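Xylose isomerase-like TIM barrel domain-containing protein (Thermus thermophilus, PDB 3AYV) is of unknown reaction but binds zinc in a xylose isomerase-like TIM barrel and may take part in protection against oxidative stress. Local coordinates at residues A[208-222]-A[229-241]. Residues are numbered along the deposited sequence; the frame is centred on the assembly and turned at random.
Sequences HGAWLRPYLDRTMVL and EASLAFLQALAGE
Arg213 meets Leu238 and Glu241 where the last helix of the barrel, 229-240, runs out. The polar part centres on one guanidinium nitrogen. NH1 of Arg213 donates to O of Leu238 at 2.7 Å, in the carbonyl plane and on a lone pair, though the bond is bent (135°). The same NH1 reaches OE2 of Glu241 at 2.8 Å, meeting the anti lone pair of the carboxylate in a salt bridge, to which NH2 adds a weak bond. CG of Arg213 lies anti to its N (chi1 -158°), and the chain bends at chi3, laying one guanidinium face against CD1 of Leu238. With an alanine here, Glu241 would probably lose its charged mate across the contact and the Leu238 carbonyl its side-chain donor.

Apolar packing continues inward. The other methyl of Leu238, CD2, lies 3.9 Å from CD2 of Leu212. CD2 of Leu235 meets CD2 of Leu212 at 3.7 Å and also touches CD2 of Leu216 and SD of Met220. CD1 of Leu216 rests on Ala239, 3.7 Å from its CA. Deeper, both methyls of Leu222 pack on CB of Ser231, whose hydroxyl bonds to Asn200. The Phe234 ring brings CE1 to 3.8 Å from CB of His208 and turns its edge to N of Gly209.

Strand 219-222, leading to zinc ligand Glu223, and the helix run roughly antiparallel (149°), as expected for the last beta-alpha unit of a TIM barrel. Buried leucine and methionine contacts thus join them near the strand, while at the more solvent-accessible rim one NH1 serves two acceptors.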
ATOM      1  N   HIS A 208      13.889  -7.586  -9.868  1.00 18.44           N
ATOM      2  CA  HIS A 208      13.342  -8.277  -8.692  1.00 19.33           C
ATOM      3  C   HIS A 208      14.012  -9.609  -8.387  1.00 20.58           C
ATOM      4  O   HIS A 208      14.052 -10.034  -7.230  1.00 21.02           O
ATOM      5  CB  HIS A 208      11.844  -8.532  -8.831  1.00 18.78           C
ATOM      6  CG  HIS A 208      11.034  -7.281  -8.986  1.00 18.98           C
ATOM      7  ND1 HIS A 208      10.330  -6.714  -7.945  1.00 20.19           N
ATOM      8  CD2 HIS A 208      10.829  -6.486 -10.062  1.00 12.98           C
ATOM      9  CE1 HIS A 208       9.711  -5.626  -8.378  1.00 15.39           C
ATOM     10  NE2 HIS A 208      10.007  -5.461  -9.654  1.00 19.13           N
ATOM     11  N   GLY A 209      14.486 -10.286  -9.426  1.00 21.44           N
ATOM     12  CA  GLY A 209      15.203 -11.551  -9.231  1.00 23.08           C
ATOM     13  C   GLY A 209      16.383 -11.425  -8.274  1.00 24.05           C
ATOM     14  O   GLY A 209      16.695 -12.371  -7.530  1.00 24.93           O
ATOM     15  N   ALA A 210      17.036 -10.266  -8.276  1.00 23.93           N
ATOM     16  CA  ALA A 210      18.187 -10.025  -7.420  1.00 24.05           C
ATOM     17  C   ALA A 210      17.863  -9.810  -5.930  1.00 24.48           C
ATOM     18  O   ALA A 210      18.745  -9.997  -5.090  1.00 25.05           O
ATOM     19  CB  ALA A 210      19.044  -8.847  -7.968  1.00 24.98           C
ATOM     20  N   TRP A 211      16.623  -9.431  -5.581  1.00 23.20           N
ATOM     21  CA  TRP A 211      16.339  -9.065  -4.187  1.00 21.76           C
ATOM     22  C   TRP A 211      15.055  -9.593  -3.575  1.00 20.98           C
ATOM     23  O   TRP A 211      14.902  -9.562  -2.353  1.00 21.04           O
ATOM     24  CB  TRP A 211      16.432  -7.527  -4.003  1.00 21.63           C
ATOM     25  CG  TRP A 211      15.451  -6.747  -4.851  1.00 20.25           C
ATOM     26  CD1 TRP A 211      15.692  -6.205  -6.096  1.00 18.75           C
ATOM     27  CD2 TRP A 211      14.092  -6.423  -4.528  1.00 18.26           C
ATOM     28  NE1 TRP A 211      14.559  -5.563  -6.547  1.00 18.91           N
ATOM     29  CE2 TRP A 211      13.568  -5.682  -5.609  1.00 19.97           C
ATOM     30  CE3 TRP A 211      13.271  -6.662  -3.414  1.00 18.80           C
ATOM     31  CZ2 TRP A 211      12.253  -5.189  -5.611  1.00 19.27           C
ATOM     32  CZ3 TRP A 211      11.962  -6.177  -3.426  1.00 17.99           C
ATOM     33  CH2 TRP A 211      11.468  -5.456  -4.517  1.00 17.74           C
ATOM     34  N   LEU A 212      14.125 -10.082  -4.396  1.00 20.10           N
ATOM     35  CA  LEU A 212      12.772 -10.369  -3.900  1.00 18.72           C
ATOM     36  C   LEU A 212      12.592 -11.749  -3.265  1.00 19.45           C
ATOM     37  O   LEU A 212      11.700 -11.939  -2.416  1.00 18.90           O
ATOM     38  CB  LEU A 212      11.723 -10.156  -5.004  1.00 18.64           C
ATOM     39  CG  LEU A 212      10.246 -10.447  -4.678  1.00 17.12           C
ATOM     40  CD1 LEU A 212       9.676  -9.483  -3.612  1.00 17.92           C
ATOM     41  CD2 LEU A 212       9.442 -10.355  -5.953  1.00 17.75           C
ATOM     42  N   ARG A 213      13.427 -12.706  -3.658  1.00 19.85           N
ATOM     43  CA  ARG A 213      13.224 -14.089  -3.215  1.00 22.02           C
ATOM     44  C   ARG A 213      13.069 -14.257  -1.681  1.00 21.31           C
ATOM     45  O   ARG A 213      12.185 -15.005  -1.250  1.00 20.90           O
ATOM     46  CB  ARG A 213      14.278 -15.056  -3.792  1.00 22.32           C
ATOM     47  CG  ARG A 213      13.790 -16.509  -3.800  1.00 27.07           C
ATOM     48  CD  ARG A 213      14.828 -17.453  -4.376  1.00 33.75           C
ATOM     49  NE  ARG A 213      15.771 -16.733  -5.233  1.00 41.05           N
ATOM     50  CZ  ARG A 213      15.749 -16.756  -6.560  1.00 42.69           C
ATOM     51  NH1 ARG A 213      14.833 -17.484  -7.177  1.00 44.57           N
ATOM     52  NH2 ARG A 213      16.639 -16.060  -7.265  1.00 43.92           N
ATOM     53  N   PRO A 214      13.887 -13.549  -0.864  1.00 21.32           N
ATOM     54  CA  PRO A 214      13.699 -13.713   0.592  1.00 22.15           C
ATOM     55  C   PRO A 214      12.320 -13.331   1.117  1.00 22.05           C
ATOM     56  O   PRO A 214      11.965 -13.737   2.218  1.00 22.27           O
ATOM     57  CB  PRO A 214      14.791 -12.816   1.202  1.00 22.34           C
ATOM     58  CG  PRO A 214      15.829 -12.718   0.147  1.00 22.27           C
ATOM     59  CD  PRO A 214      15.035 -12.675  -1.153  1.00 22.05           C
ATOM     60  N   TYR A 215      11.538 -12.581   0.334  1.00 22.01           N
ATOM     61  CA  TYR A 215      10.249 -12.006   0.797  1.00 21.97           C
ATOM     62  C   TYR A 215       9.021 -12.734   0.294  1.00 21.52           C
ATOM     63  O   TYR A 215       7.897 -12.332   0.541  1.00 21.21           O
ATOM     64  CB  TYR A 215      10.202 -10.487   0.454  1.00 22.56           C
ATOM     65  CG  TYR A 215      11.363  -9.768   1.088  1.00 22.28           C
ATOM     66  CD1 TYR A 215      11.280  -9.313   2.402  1.00 24.86           C
ATOM     67  CD2 TYR A 215      12.568  -9.607   0.412  1.00 22.84           C
ATOM     68  CE1 TYR A 215      12.348  -8.695   3.011  1.00 23.25           C
ATOM     69  CE2 TYR A 215      13.644  -8.998   1.023  1.00 23.88           C
ATOM     70  CZ  TYR A 215      13.519  -8.536   2.323  1.00 24.43           C
ATOM     71  OH  TYR A 215      14.586  -7.928   2.935  1.00 26.51           O
ATOM     72  N   LEU A 216       9.230 -13.856  -0.385  1.00 22.35           N
ATOM     73  CA  LEU A 216       8.121 -14.598  -0.991  1.00 22.84           C
ATOM     74  C   LEU A 216       7.121 -15.217  -0.010  1.00 23.43           C
ATOM     75  O   LEU A 216       6.042 -15.664  -0.416  1.00 24.03           O
ATOM     76  CB  LEU A 216       8.656 -15.663  -1.968  1.00 22.62           C
ATOM     77  CG  LEU A 216       9.390 -15.077  -3.179  1.00 23.08           C
ATOM     78  CD1 LEU A 216       9.890 -16.175  -4.096  1.00 23.06           C
ATOM     79  CD2 LEU A 216       8.515 -14.108  -3.971  1.00 21.55           C
ATOM     80  N   ASP A 217       7.469 -15.221   1.278  1.00 24.25           N
ATOM     81  CA  ASP A 217       6.571 -15.720   2.319  1.00 25.33           C
ATOM     82  C   ASP A 217       5.701 -14.604   2.935  1.00 25.16           C
ATOM     83  O   ASP A 217       4.861 -14.877   3.817  1.00 25.05           O
ATOM     84  CB  ASP A 217       7.366 -16.475   3.408  1.00 26.52           C
ATOM     85  CG  ASP A 217       8.484 -15.626   4.036  1.00 30.91           C
ATOM     86  OD1 ASP A 217       9.020 -14.684   3.392  1.00 35.03           O
ATOM     87  OD2 ASP A 217       8.849 -15.915   5.193  1.00 34.90           O
ATOM     88  N   ARG A 218       5.902 -13.372   2.450  1.00 24.04           N
ATOM     89  CA  ARG A 218       5.129 -12.193   2.857  1.00 23.23           C
ATOM     90  C   ARG A 218       3.964 -11.948   1.903  1.00 21.90           C
ATOM     91  O   ARG A 218       3.939 -12.468   0.777  1.00 21.38           O
ATOM     92  CB  ARG A 218       6.022 -10.943   2.848  1.00 23.76           C
ATOM     93  CG  ARG A 218       6.692 -10.579   4.179  1.00 27.25           C
ATOM     94  CD  ARG A 218       7.852 -11.471   4.519  1.00 31.31           C
ATOM     95  NE  ARG A 218       8.875 -10.772   5.299  1.00 32.53           N
ATOM     96  CZ  ARG A 218      10.129 -11.185   5.414  1.00 34.84           C
ATOM     97  NH1 ARG A 218      10.520 -12.310   4.812  1.00 36.22           N
ATOM     98  NH2 ARG A 218      10.996 -10.486   6.136  1.00 34.75           N
ATOM     99  N   THR A 219       3.001 -11.148   2.342  1.00 19.92           N
ATOM    100  CA  THR A 219       1.892 -10.786   1.478  1.00 18.79           C
ATOM    101  C   THR A 219       2.443  -9.906   0.361  1.00 18.54           C
ATOM    102  O   THR A 219       3.204  -8.964   0.624  1.00 17.63           O
ATOM    103  CB  THR A 219       0.767 -10.094   2.239  1.00 19.11           C
ATOM    104  OG1 THR A 219       0.293 -10.972   3.274  1.00 19.35           O
ATOM    105  CG2 THR A 219      -0.398  -9.769   1.298  1.00 17.93           C
ATOM    106  N   MET A 220       2.083 -10.256  -0.877  1.00 17.29           N
ATOM    107  CA  MET A 220       2.516  -9.538  -2.059  1.00 17.49           C
ATOM    108  C   MET A 220       1.304  -9.088  -2.859  1.00 16.90           C
ATOM    109  O   MET A 220       0.386  -9.880  -3.117  1.00 17.69           O
ATOM    110  CB  MET A 220       3.436 -10.413  -2.889  1.00 17.58           C
ATOM    111  CG  MET A 220       4.812 -10.592  -2.264  1.00 19.26           C
ATOM    112  SD  MET A 220       5.696 -11.897  -3.100  1.00 20.91           S
ATOM    113  CE  MET A 220       4.671 -13.311  -2.655  1.00 21.89           C
ATOM    114  N   VAL A 221       1.288  -7.801  -3.218  1.00 15.13           N
ATOM    115  CA  VAL A 221       0.170  -7.221  -3.927  1.00 14.57           C
ATOM    116  C   VAL A 221       0.676  -6.836  -5.314  1.00 14.31           C
ATOM    117  O   VAL A 221       1.652  -6.109  -5.440  1.00 14.02           O
ATOM    118  CB  VAL A 221      -0.370  -5.929  -3.242  1.00 14.68           C
ATOM    119  CG1 VAL A 221      -1.517  -5.335  -4.093  1.00 13.48           C
ATOM    120  CG2 VAL A 221      -0.875  -6.236  -1.847  1.00 14.60           C
ATOM    121  N   LEU A 222       0.037  -7.359  -6.341  1.00 14.87           N
ATOM    122  CA  LEU A 222       0.382  -6.990  -7.702  1.00 15.82           C
ATOM    123  C   LEU A 222      -0.339  -5.689  -8.035  1.00 15.70           C
ATOM    124  O   LEU A 222      -1.547  -5.660  -8.258  1.00 15.31           O
ATOM    125  CB  LEU A 222       0.006  -8.103  -8.690  1.00 15.79           C
ATOM    126  CG  LEU A 222       0.691  -9.442  -8.390  1.00 17.18           C
ATOM    127  CD1 LEU A 222       0.205 -10.500  -9.380  1.00 17.70           C
ATOM    128  CD2 LEU A 222       2.215  -9.292  -8.470  1.00 17.01           C
ATOM    129  N   GLU A 229      -1.164 -11.896 -15.123  1.00 24.53           N
ATOM    130  CA  GLU A 229      -0.620 -13.260 -15.204  1.00 24.54           C
ATOM    131  C   GLU A 229       0.898 -13.311 -15.309  1.00 23.66           C
ATOM    132  O   GLU A 229       1.528 -14.128 -14.629  1.00 24.01           O
ATOM    133  CB  GLU A 229      -1.245 -14.110 -16.313  1.00 25.10           C
ATOM    134  CG  GLU A 229      -0.928 -15.586 -16.091  1.00 28.16           C
ATOM    135  CD  GLU A 229      -1.423 -16.477 -17.182  1.00 34.57           C
ATOM    136  OE1 GLU A 229      -2.553 -16.270 -17.658  1.00 36.07           O
ATOM    137  OE2 GLU A 229      -0.667 -17.403 -17.551  1.00 38.94           O
ATOM    138  N   ALA A 230       1.497 -12.468 -16.147  1.00 22.72           N
ATOM    139  CA  ALA A 230       2.953 -12.501 -16.299  1.00 21.64           C
ATOM    140  C   ALA A 230       3.697 -12.290 -14.966  1.00 21.41           C
ATOM    141  O   ALA A 230       4.771 -12.852 -14.759  1.00 20.77           O
ATOM    142  CB  ALA A 230       3.422 -11.484 -17.334  1.00 22.49           C
ATOM    143  N   SER A 231       3.132 -11.481 -14.070  1.00 21.07           N
ATOM    144  CA  SER A 231       3.771 -11.276 -12.755  1.00 20.53           C
ATOM    145  C   SER A 231       3.648 -12.507 -11.862  1.00 20.89           C
ATOM    146  O   SER A 231       4.594 -12.865 -11.160  1.00 19.75           O
ATOM    147  CB  SER A 231       3.203 -10.051 -12.023  1.00 20.59           C
ATOM    148  OG  SER A 231       3.469  -8.884 -12.768  1.00 19.18           O
ATOM    149  N   LEU A 232       2.479 -13.140 -11.874  1.00 21.41           N
ATOM    150  CA  LEU A 232       2.292 -14.375 -11.116  1.00 22.76           C
ATOM    151  C   LEU A 232       3.283 -15.467 -11.574  1.00 23.15           C
ATOM    152  O   LEU A 232       3.895 -16.167 -10.744  1.00 22.99           O
ATOM    153  CB  LEU A 232       0.829 -14.818 -11.196  1.00 22.99           C
ATOM    154  CG  LEU A 232       0.401 -15.975 -10.290  1.00 25.28           C
ATOM    155  CD1 LEU A 232       0.917 -15.822  -8.823  1.00 25.66           C
ATOM    156  CD2 LEU A 232      -1.127 -16.127 -10.355  1.00 25.37           C
ATOM    157  N   ALA A 233       3.461 -15.573 -12.894  1.00 23.99           N
ATOM    158  CA  ALA A 233       4.419 -16.495 -13.503  1.00 24.01           C
ATOM    159  C   ALA A 233       5.863 -16.161 -13.138  1.00 23.89           C
ATOM    160  O   ALA A 233       6.677 -17.066 -12.925  1.00 23.42           O
ATOM    161  CB  ALA A 233       4.242 -16.531 -15.043  1.00 24.91           C
ATOM    162  N   PHE A 234       6.184 -14.861 -13.072  1.00 23.07           N
ATOM    163  CA  PHE A 234       7.488 -14.402 -12.579  1.00 22.37           C
ATOM    164  C   PHE A 234       7.694 -14.891 -11.125  1.00 22.22           C
ATOM    165  O   PHE A 234       8.756 -15.440 -10.792  1.00 22.13           O
ATOM    166  CB  PHE A 234       7.585 -12.853 -12.661  1.00 21.79           C
ATOM    167  CG  PHE A 234       8.963 -12.291 -12.353  1.00 21.56           C
ATOM    168  CD1 PHE A 234       9.405 -12.154 -11.030  1.00 21.19           C
ATOM    169  CD2 PHE A 234       9.806 -11.880 -13.378  1.00 20.23           C
ATOM    170  CE1 PHE A 234      10.676 -11.631 -10.749  1.00 20.70           C
ATOM    171  CE2 PHE A 234      11.085 -11.351 -13.111  1.00 20.59           C
ATOM    172  CZ  PHE A 234      11.516 -11.227 -11.793  1.00 22.78           C
ATOM    173  N   LEU A 235       6.675 -14.719 -10.281  1.00 22.25           N
ATOM    174  CA  LEU A 235       6.804 -15.061  -8.855  1.00 23.00           C
ATOM    175  C   LEU A 235       7.003 -16.577  -8.666  1.00 24.56           C
ATOM    176  O   LEU A 235       7.810 -17.029  -7.825  1.00 24.12           O
ATOM    177  CB  LEU A 235       5.581 -14.588  -8.057  1.00 22.82           C
ATOM    178  CG  LEU A 235       5.449 -13.066  -7.881  1.00 22.27           C
ATOM    179  CD1 LEU A 235       4.171 -12.699  -7.146  1.00 22.89           C
ATOM    180  CD2 LEU A 235       6.669 -12.567  -7.110  1.00 22.75           C
ATOM    181  N   GLN A 236       6.252 -17.340  -9.451  1.00 25.63           N
ATOM    182  CA  GLN A 236       6.317 -18.788  -9.411  1.00 27.73           C
ATOM    183  C   GLN A 236       7.678 -19.351  -9.833  1.00 28.06           C
ATOM    184  O   GLN A 236       8.164 -20.298  -9.200  1.00 29.01           O
ATOM    185  CB  GLN A 236       5.183 -19.381 -10.234  1.00 28.06           C
ATOM    186  CG  GLN A 236       3.859 -19.401  -9.484  1.00 30.71           C
ATOM    187  CD  GLN A 236       2.684 -19.690 -10.394  1.00 34.59           C
ATOM    188  OE1 GLN A 236       1.571 -19.918  -9.927  1.00 36.40           O
ATOM    189  NE2 GLN A 236       2.922 -19.661 -11.704  1.00 35.26           N
ATOM    190  N   ALA A 237       8.281 -18.787 -10.881  1.00 28.21           N
ATOM    191  CA  ALA A 237       9.634 -19.160 -11.316  1.00 28.24           C
ATOM    192  C   ALA A 237      10.655 -18.763 -10.260  1.00 28.61           C
ATOM    193  O   ALA A 237      11.625 -19.469 -10.016  1.00 27.88           O
ATOM    194  CB  ALA A 237       9.986 -18.499 -12.644  1.00 28.01           C
ATOM    195  N   LEU A 238      10.440 -17.610  -9.644  1.00 28.82           N
ATOM    196  CA  LEU A 238      11.338 -17.141  -8.608  1.00 29.63           C
ATOM    197  C   LEU A 238      11.279 -18.085  -7.418  1.00 30.64           C
ATOM    198  O   LEU A 238      12.302 -18.372  -6.799  1.00 31.21           O
ATOM    199  CB  LEU A 238      10.973 -15.704  -8.189  1.00 28.87           C
ATOM    200  CG  LEU A 238      12.009 -14.958  -7.360  1.00 28.77           C
ATOM    201  CD1 LEU A 238      13.368 -14.842  -8.084  1.00 28.20           C
ATOM    202  CD2 LEU A 238      11.468 -13.579  -6.995  1.00 28.74           C
ATOM    203  N   ALA A 239      10.074 -18.563  -7.112  1.00 32.32           N
ATOM    204  CA  ALA A 239       9.825 -19.421  -5.953  1.00 34.92           C
ATOM    205  C   ALA A 239      10.353 -20.848  -6.128  1.00 37.00           C
ATOM    206  O   ALA A 239      10.551 -21.558  -5.140  1.00 37.33           O
ATOM    207  CB  ALA A 239       8.324 -19.455  -5.622  1.00 34.00           C
ATOM    208  N   GLY A 240      10.555 -21.261  -7.381  1.00 39.38           N
ATOM    209  CA  GLY A 240      10.908 -22.654  -7.709  1.00 42.27           C
ATOM    210  C   GLY A 240      12.398 -22.926  -7.702  1.00 44.16           C
ATOM    211  O   GLY A 240      12.826 -24.093  -7.711  1.00 44.64           O
ATOM    212  N   GLU A 241      13.183 -21.848  -7.688  1.00 45.60           N
ATOM    213  CA  GLU A 241      14.649 -21.923  -7.654  1.00 47.02           C
ATOM    214  C   GLU A 241      15.222 -21.407  -6.333  1.00 47.35           C
ATOM    215  O   GLU A 241      14.596 -20.603  -5.631  1.00 47.82           O
ATOM    216  CB  GLU A 241      15.254 -21.151  -8.834  1.00 47.42           C
ATOM    217  CG  GLU A 241      14.687 -19.736  -9.006  1.00 49.36           C
ATOM    218  CD  GLU A 241      15.412 -18.908 -10.055  1.00 53.11           C
ATOM    219  OE1 GLU A 241      15.763 -19.460 -11.125  1.00 54.76           O
ATOM    220  OE2 GLU A 241      15.625 -17.695  -9.811  1.00 53.68           O
TER